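Local coordinates for Exo-beta-1,4-mannosidase (Rhizomucor miehei, PDB 4LYP), which probably hydrolyses terminal beta-linked mannose residues from mannosides as a family 5 glycoside hydrolase and also carries out transglycosylation, at residues A[129-132]-A[133-137]. Numbering follows the deposited sequence.
Sequences VGLD and YLLDT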
loop_
_atom_site.group_PDB
_atom_site.type_symbol
_atom_site.label_atom_id
_atom_site.label_comp_id
_atom_site.label_asym_id
_atom_site.label_seq_id
_atom_site.Cartn_x
_atom_site.Cartn_y
_atom_site.Cartn_z
ATOM N N VAL A 129 0.430 -12.709 14.756
ATOM C CA VAL A 129 0.159 -11.900 15.957
ATOM C C VAL A 129 0.643 -10.463 15.745
ATOM O O VAL A 129 0.061 -9.532 16.316
ATOM C CB VAL A 129 0.772 -12.634 17.185
ATOM C CG1 VAL A 129 0.867 -11.671 18.386
ATOM C CG2 VAL A 129 -0.009 -13.861 17.554
ATOM N N GLY A 130 1.708 -10.258 14.955
ATOM C CA GLY A 130 2.116 -8.890 14.669
ATOM C C GLY A 130 1.014 -8.104 13.984
ATOM O O GLY A 130 0.849 -6.909 14.223
ATOM N N LEU A 131 0.290 -8.756 13.063
ATOM C CA LEU A 131 -0.847 -8.071 12.414
ATOM C C LEU A 131 -1.954 -7.769 13.438
ATOM O O LEU A 131 -2.556 -6.666 13.419
ATOM C CB LEU A 131 -1.374 -8.956 11.244
ATOM C CG LEU A 131 -2.485 -8.347 10.374
ATOM C CD1 LEU A 131 -2.097 -7.000 9.772
ATOM C CD2 LEU A 131 -2.802 -9.334 9.291
ATOM N N ASP A 132 -2.197 -8.656 14.424
ATOM C CA ASP A 132 -3.162 -8.368 15.458
ATOM C C ASP A 132 -2.738 -7.126 16.237
ATOM O O ASP A 132 -3.551 -6.267 16.523
ATOM C CB ASP A 132 -3.209 -9.543 16.500
ATOM C CG ASP A 132 -3.796 -10.825 15.978
ATOM O OD1 ASP A 132 -4.452 -10.867 14.913
ATOM O OD2 ASP A 132 -3.599 -11.844 16.690
ATOM N N TYR A 133 -1.464 -7.025 16.623
ATOM C CA TYR A 133 -0.981 -5.875 17.363
ATOM C C TYR A 133 -1.016 -4.600 16.517
ATOM O O TYR A 133 -1.356 -3.531 17.028
ATOM C CB TYR A 133 0.452 -6.077 17.892
ATOM C CG TYR A 133 0.519 -6.800 19.196
ATOM C CD1 TYR A 133 0.285 -6.138 20.356
ATOM C CD2 TYR A 133 0.736 -8.190 19.236
ATOM C CE1 TYR A 133 0.331 -6.822 21.594
ATOM C CE2 TYR A 133 0.777 -8.878 20.442
ATOM C CZ TYR A 133 0.554 -8.203 21.608
ATOM O OH TYR A 133 0.607 -8.840 22.814
ATOM N N LEU A 134 -0.687 -4.705 15.230
ATOM C CA LEU A 134 -0.816 -3.551 14.342
ATOM C C LEU A 134 -2.217 -2.981 14.366
ATOM O O LEU A 134 -2.426 -1.787 14.589
ATOM C CB LEU A 134 -0.365 -3.971 12.939
ATOM C CG LEU A 134 -0.604 -2.878 11.846
ATOM C CD1 LEU A 134 0.210 -1.634 12.140
ATOM C CD2 LEU A 134 -0.216 -3.482 10.522
ATOM N N LEU A 135 -3.206 -3.864 14.216
ATOM C CA LEU A 135 -4.575 -3.423 14.144
ATOM C C LEU A 135 -5.072 -2.912 15.488
ATOM O O LEU A 135 -5.866 -1.974 15.529
ATOM C CB LEU A 135 -5.485 -4.539 13.626
ATOM C CG LEU A 135 -5.307 -4.834 12.127
ATOM C CD1 LEU A 135 -6.020 -6.116 11.697
ATOM C CD2 LEU A 135 -5.822 -3.660 11.288
ATOM N N ASP A 136 -4.605 -3.499 16.610
ATOM C CA ASP A 136 -4.992 -3.022 17.894
ATOM C C ASP A 136 -4.406 -1.628 18.181
ATOM O O ASP A 136 -5.103 -0.763 18.746
ATOM C CB ASP A 136 -4.584 -4.002 19.014
ATOM C CG ASP A 136 -5.080 -3.504 20.339
ATOM O OD1 ASP A 136 -6.292 -3.517 20.546
ATOM O OD2 ASP A 136 -4.237 -3.068 21.159
ATOM N N THR A 137 -3.162 -1.392 17.760
ATOM C CA THR A 137 -2.530 -0.109 17.970
ATOM C C THR A 137 -3.192 0.946 17.108
ATOM O O THR A 137 -3.435 2.079 17.549
ATOM C CB THR A 137 -1.022 -0.191 17.721
ATOM O OG1 THR A 137 -0.474 -1.302 18.473
ATOM C CG2 THR A 137 -0.301 1.074 18.077
#
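Val-129 and Tyr-133 meet one turn apart on helix 125-140, an alpha-helix of the TIM barrel that leads into strand 144-148, and this segment illustrates how a barrel helix satisfies its polar groups while packing against that strand and helix 78-90. Four successive i to i+4 bonds join 129-132 to 133-137: the amides of Tyr-133, Leu-134, Leu-135 and Asp-136 give their hydrogens to the carbonyls of Val-129, Gly-130, Leu-131 and Asp-132, the Leu-134 N to Gly-130 O bond measuring 2.9 Å. Asp-132 O also accepts from the side chain of Asn-217, and Asp-136 OD1 is met by Asn-220. The Asp-132 carboxylate is buried yet well supplied, since OD1 is hydrogen-bonded to Tyr-224 while OD2 forms a salt bridge with Arg-215 NH2 and a hydrogen bond with Thr-218 OG1; the charge pairing with Arg-215 would probably favour the ionised form. With CG1 anti to the backbone N (chi1 164°), Val-129 lays that methyl in the plane of the Tyr-133 ring at its edge, CG1 to CE2 3.5 Å. Leu-131 CD1 touches Leu-134 CD2 at 4.1 Å. Leu-131 and Leu-135 turn to Met-147 of strand 144-148, Leu-134 to Ile-85 of helix 78-90, and Arg-78 makes a cation-pi contact with the Tyr-133 ring. Tyr-133 O receives two donors from opposite faces of its plane, Thr-137 N and, at 2.8 Å, Thr-137 OG1.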